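Local coordinates for ribonucleoside-diphosphate reductase (Pseudomonas aeruginosa, PDB 5IM3), which probably reduces ribonucleoside diphosphates to the deoxyribonucleotides needed for DNA synthesis and, as an allosteric enzyme, binds dATP, at residues L467-G472 against F556-P561; G661-Q666 against T774-T779. All blocks are in the same frame, centred on the assembly; numbering follows the deposited sequence.

Contact 1 (L467-G472 against F556-P561)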
loop_
_atom_site.group_PDB
_atom_site.type_symbol
_atom_site.label_atom_id
_atom_site.label_comp_id
_atom_site.label_asym_id
_atom_site.label_seq_id
_atom_site.Cartn_x
_atom_site.Cartn_y
_atom_site.Cartn_z
ATOM N N LEU A 467 -1.555 2.497 25.574
ATOM C CA LEU A 467 -2.031 3.734 26.184
ATOM C C LEU A 467 -1.594 4.985 25.430
ATOM O O LEU A 467 -2.230 6.031 25.588
ATOM C CB LEU A 467 -1.550 3.813 27.634
ATOM C CG LEU A 467 -2.254 2.898 28.640
ATOM C CD1 LEU A 467 -1.542 2.924 29.985
ATOM C CD2 LEU A 467 -3.713 3.306 28.804
ATOM N N ARG A 468 -0.537 4.915 24.618
ATOM C CA ARG A 468 -0.010 6.099 23.948
ATOM C C ARG A 468 -0.265 6.101 22.441
ATOM O O ARG A 468 0.356 6.883 21.715
ATOM C CB ARG A 468 1.484 6.240 24.236
ATOM C CG ARG A 468 1.808 6.496 25.710
ATOM C CD ARG A 468 1.299 7.854 26.181
ATOM N NE ARG A 468 1.908 8.951 25.432
ATOM C CZ ARG A 468 2.947 9.671 25.846
ATOM N NH1 ARG A 468 3.509 9.437 27.027
ATOM N NH2 ARG A 468 3.420 10.642 25.077
ATOM N N LYS A 469 -1.175 5.257 21.956
ATOM C CA LYS A 469 -1.579 5.333 20.557
ATOM C C LYS A 469 -2.270 6.663 20.282
ATOM O O LYS A 469 -2.985 7.199 21.132
ATOM C CB LYS A 469 -2.517 4.177 20.202
ATOM C CG LYS A 469 -1.822 2.853 19.913
ATOM C CD LYS A 469 -2.787 1.866 19.263
ATOM C CE LYS A 469 -2.054 0.666 18.684
ATOM N NZ LYS A 469 -2.953 -0.279 17.949
ATOM N N ASN A 470 -2.052 7.200 19.079
ATOM C CA ASN A 470 -2.653 8.483 18.724
ATOM C C ASN A 470 -4.153 8.352 18.486
ATOM O O ASN A 470 -4.918 9.274 18.792
ATOM C CB ASN A 470 -1.974 9.055 17.480
ATOM C CG ASN A 470 -0.464 9.014 17.570
ATOM O OD1 ASN A 470 0.202 8.422 16.718
ATOM N ND2 ASN A 470 0.088 9.643 18.603
ATOM N N THR A 471 -4.593 7.225 17.936
ATOM C CA THR A 471 -5.990 7.005 17.592
ATOM C C THR A 471 -6.601 5.941 18.498
ATOM O O THR A 471 -5.917 5.311 19.311
ATOM C CB THR A 471 -6.121 6.588 16.123
ATOM O OG1 THR A 471 -5.406 5.363 15.908
ATOM C CG2 THR A 471 -5.557 7.672 15.210
ATOM N N GLY A 472 -7.911 5.748 18.344
ATOM C CA GLY A 472 -8.648 4.767 19.117
ATOM C C GLY A 472 -9.452 5.398 20.241
ATOM O O GLY A 472 -9.481 6.618 20.436
ATOM N N PHE A 556 7.986 1.304 18.969
ATOM C CA PHE A 556 8.325 1.928 17.692
ATOM C C PHE A 556 7.264 2.933 17.262
ATOM O O PHE A 556 7.593 4.035 16.807
ATOM C CB PHE A 556 8.501 0.856 16.617
ATOM C CG PHE A 556 8.580 1.408 15.216
ATOM C CD1 PHE A 556 9.692 2.119 14.796
ATOM C CD2 PHE A 556 7.542 1.209 14.320
ATOM C CE1 PHE A 556 9.766 2.628 13.507
ATOM C CE2 PHE A 556 7.609 1.712 13.032
ATOM C CZ PHE A 556 8.722 2.422 12.625
ATOM N N GLU A 557 5.985 2.569 17.392
ATOM C CA GLU A 557 4.906 3.406 16.874
ATOM C C GLU A 557 4.583 4.572 17.800
ATOM O O GLU A 557 4.260 5.666 17.327
ATOM C CB GLU A 557 3.651 2.567 16.649
ATOM C CG GLU A 557 3.781 1.535 15.547
ATOM C CD GLU A 557 2.490 0.770 15.315
ATOM O OE1 GLU A 557 1.411 1.297 15.666
ATOM O OE2 GLU A 557 2.556 -0.359 14.786
ATOM N N THR A 558 4.639 4.358 19.117
ATOM C CA THR A 558 4.239 5.376 20.079
ATOM C C THR A 558 5.371 5.869 20.968
ATOM O O THR A 558 5.193 6.884 21.653
ATOM C CB THR A 558 3.110 4.848 20.981
ATOM O OG1 THR A 558 3.650 3.940 21.948
ATOM C CG2 THR A 558 2.046 4.127 20.158
ATOM N N GLY A 559 6.521 5.198 20.982
ATOM C CA GLY A 559 7.591 5.537 21.899
ATOM C C GLY A 559 7.442 4.951 23.287
ATOM O O GLY A 559 8.304 5.200 24.144
ATOM N N HIS A 560 6.388 4.181 23.535
ATOM C CA HIS A 560 6.078 3.687 24.867
ATOM C C HIS A 560 5.383 2.343 24.728
ATOM O O HIS A 560 4.803 2.047 23.677
ATOM C CB HIS A 560 5.185 4.675 25.631
ATOM C CG HIS A 560 5.783 6.039 25.777
ATOM N ND1 HIS A 560 5.635 7.022 24.822
ATOM C CD2 HIS A 560 6.537 6.581 26.763
ATOM C CE1 HIS A 560 6.271 8.112 25.216
ATOM N NE2 HIS A 560 6.826 7.869 26.390
ATOM N N PRO A 561 5.422 1.498 25.775
ATOM C CA PRO A 561 6.169 1.702 27.024
ATOM C C PRO A 561 7.656 1.411 26.876
ATOM O O PRO A 561 8.044 0.605 26.026
ATOM C CB PRO A 561 5.522 0.700 27.997
ATOM C CG PRO A 561 4.252 0.263 27.344
ATOM C CD PRO A 561 4.510 0.347 25.877
HETATM O O HOH W 1 1.504 2.896 23.881
#
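Bends at chi2 and chi3 (-61°) curl the Arg468 side chain back over His560, whose ring is swung to meet it with CG beside its own backbone N (chi1 -58°). Arginine and histidine form an offset stack of guanidinium on imidazole in the ribonucleotide reductase barrel domain, between the loop after helix 461-465 and the C-terminal part of helix 544-558 with the turn that leads into strand 562-565. The guanidinium lies nearly flat on the imidazole, planes 22° apart and centres separated by 4.1 Å, with Arg468 NH1 displaced toward the ring rim near CE1. Outside the pair, NH1 is hydrogen-bonded to Met481 O, which limits rotation of the group. The ring is tied down as well: His560 ND1 donates to Thr558 O at 3.2 Å, from above the carbonyl plane. Thr558 OG1 accepts from His560 N, two residues on, which makes an ST turn, and bonds back to Met554 O. Beside the stack, Thr558 CB packs 3.5 Å from Arg468 O, and its methyl CG2 lies 3.8 Å from Lys469 CA. A water bridges the two segments, accepting from Arg468 N at 3.0 Å and donating to Thr558 OG1 at 3.1 Å.

Contact 2 (G661-Q666 against T774-T779)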
loop_
_atom_site.group_PDB
_atom_site.type_symbol
_atom_site.label_atom_id
_atom_site.label_comp_id
_atom_site.label_asym_id
_atom_site.label_seq_id
_atom_site.Cartn_x
_atom_site.Cartn_y
_atom_site.Cartn_z
ATOM N N GLY A 661 26.395 11.043 38.523
ATOM C CA GLY A 661 26.501 10.662 37.139
ATOM C C GLY A 661 27.680 11.311 36.441
ATOM O O GLY A 661 28.613 11.825 37.073
ATOM N N ILE A 662 27.635 11.287 35.105
ATOM C CA ILE A 662 28.683 11.861 34.271
ATOM C C ILE A 662 28.053 12.600 33.099
ATOM O O ILE A 662 26.909 12.346 32.709
ATOM C CB ILE A 662 29.663 10.787 33.746
ATOM C CG1 ILE A 662 28.901 9.691 32.991
ATOM C CG2 ILE A 662 30.466 10.196 34.898
ATOM C CD1 ILE A 662 29.796 8.732 32.227
ATOM N N MET A 663 28.828 13.521 32.529
ATOM C CA MET A 663 28.452 14.200 31.298
ATOM C C MET A 663 29.717 14.597 30.553
ATOM O O MET A 663 30.825 14.555 31.095
ATOM C CB MET A 663 27.557 15.420 31.568
ATOM C CG MET A 663 28.138 16.445 32.525
ATOM S SD MET A 663 27.066 17.891 32.687
ATOM C CE MET A 663 27.973 18.855 33.888
ATOM N N GLY A 664 29.538 14.980 29.290
ATOM C CA GLY A 664 30.666 15.270 28.430
ATOM C C GLY A 664 31.382 14.046 27.909
ATOM O O GLY A 664 32.541 14.148 27.498
ATOM N N PHE A 665 30.719 12.886 27.905
ATOM C CA PHE A 665 31.376 11.655 27.474
ATOM C C PHE A 665 31.764 11.728 26.003
ATOM O O PHE A 665 32.903 11.422 25.632
ATOM C CB PHE A 665 30.461 10.457 27.729
ATOM C CG PHE A 665 31.101 9.132 27.421
ATOM C CD1 PHE A 665 31.873 8.483 28.370
ATOM C CD2 PHE A 665 30.938 8.541 26.179
ATOM C CE1 PHE A 665 32.465 7.268 28.090
ATOM C CE2 PHE A 665 31.530 7.327 25.891
ATOM C CZ PHE A 665 32.292 6.689 26.850
ATOM N N GLN A 666 30.824 12.127 25.145
ATOM C CA GLN A 666 31.126 12.238 23.723
ATOM C C GLN A 666 32.258 13.228 23.486
ATOM O O GLN A 666 33.166 12.969 22.690
ATOM C CB GLN A 666 29.868 12.649 22.954
ATOM C CG GLN A 666 30.091 13.009 21.487
ATOM C CD GLN A 666 30.428 11.808 20.624
ATOM O OE1 GLN A 666 29.568 11.272 19.929
ATOM N NE2 GLN A 666 31.685 11.385 20.661
ATOM N N THR A 774 20.090 20.574 30.882
ATOM C CA THR A 774 20.409 21.951 31.242
ATOM C C THR A 774 21.861 22.091 31.691
ATOM O O THR A 774 22.573 22.995 31.237
ATOM C CB THR A 774 19.456 22.440 32.331
ATOM O OG1 THR A 774 18.108 22.350 31.860
ATOM C CG2 THR A 774 19.759 23.886 32.704
ATOM N N ILE A 775 22.323 21.206 32.580
ATOM C CA ILE A 775 23.631 21.403 33.200
ATOM C C ILE A 775 24.775 21.129 32.228
ATOM O O ILE A 775 25.878 21.655 32.417
ATOM C CB ILE A 775 23.774 20.539 34.470
ATOM C CG1 ILE A 775 23.646 19.050 34.148
ATOM C CG2 ILE A 775 22.735 20.958 35.509
ATOM C CD1 ILE A 775 23.848 18.150 35.359
ATOM N N ALA A 776 24.553 20.315 31.195
ATOM C CA ALA A 776 25.545 20.197 30.133
ATOM C C ALA A 776 25.622 21.483 29.318
ATOM O O ALA A 776 26.714 21.929 28.951
ATOM C CB ALA A 776 25.217 19.005 29.231
ATOM N N ASN A 777 24.470 22.096 29.034
ATOM C CA ASN A 777 24.464 23.392 28.364
ATOM C C ASN A 777 25.123 24.461 29.224
ATOM O O ASN A 777 25.814 25.345 28.706
ATOM C CB ASN A 777 23.031 23.802 28.023
ATOM C CG ASN A 777 22.432 22.967 26.913
ATOM O OD1 ASN A 777 22.995 21.947 26.509
ATOM N ND2 ASN A 777 21.281 23.394 26.411
ATOM N N ILE A 778 24.906 24.410 30.542
ATOM C CA ILE A 778 25.523 25.394 31.426
ATOM C C ILE A 778 27.040 25.268 31.374
ATOM O O ILE A 778 27.759 26.271 31.324
ATOM C CB ILE A 778 24.988 25.238 32.862
ATOM C CG1 ILE A 778 23.497 25.586 32.913
ATOM C CG2 ILE A 778 25.769 26.128 33.832
ATOM C CD1 ILE A 778 22.834 25.258 34.232
ATOM N N THR A 779 27.548 24.038 31.378
ATOM C CA THR A 779 28.981 23.785 31.383
ATOM C C THR A 779 29.576 23.677 29.985
ATOM O O THR A 779 30.803 23.642 29.854
ATOM C CB THR A 779 29.285 22.502 32.165
ATOM O OG1 THR A 779 28.578 21.404 31.577
ATOM C CG2 THR A 779 28.871 22.653 33.628
#
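A single methionine carries this buried, apolar strand-to-helix contact near the centre of the chain: Met663, at the end of strand 659-663, reaches across to the last turn of helix 773-779. The axes of strand 661-663 and helix 774-779 approach to 10.0 Å at a signed crossing angle of -47°, a separation spanned by the long thioether. CG of Met663 sits between the backbone N and the carbonyl carbon (chi1 56°), and beyond it the chain runs fully extended, carrying SD and CE onto the helix surface. The sulfur rests over the backbone of Ala776, 3.8 Å from its CA, with the alanine CB 4.1 Å from Met663 SD. Ile775 adds its CG1, 3.9 Å from Met663 SD. The strand belongs to the barrel of the reductase, the ten-stranded alpha-beta barrel of this enzyme class; it runs parallel to strand 600-608, and Met663 is hydrogen-bonded through its backbone to Ile607 and Leu609. The chain then turns at Gly664, the N-cap residue of helix 665-672, with a positive phi. Met354 of strand 353-355 also touches Met663, Ile775 and Thr779, so two methionines from different strands face this helix turn. At the far end of the side chain, the methyl CE of Met663 and the hydroxyl of Thr779 meet tip to tip, CE lying 3.5 Å from OG1. That hydroxyl is already engaged within its own helix: it donates to Ile775 O at 2.8 Å, in the carbonyl plane and on a lone pair. Thr779 N donates to the same carbonyl oxygen at 3.1 Å, which leaves Ile775 O gripped by two bonds while Met663 CE approaches it to 3.8 Å.

Overall arrangement
Both contacts belong to the barrel domain, but they lie at different depths and share no helix or strand. Contact 2 is wholly buried, its centre about 7 Å from the centre of the chain, and joins a barrel strand to a helix. Contact 1, about 25 Å from that centre, is partly buried and brings a loop against the end region of helix 544-558 and the turn after it, near strands 482-487 and 562-565. Their chemistry follows: flat polar groups and a bridging water in the outer contact, a thioether against aliphatic groups and a threonine hydroxyl in the inner one. In both, a threonine hydroxyl bonds back to its own helix. Their centres are 30 Å apart, and contact 1 closes along the chain before contact 2 opens.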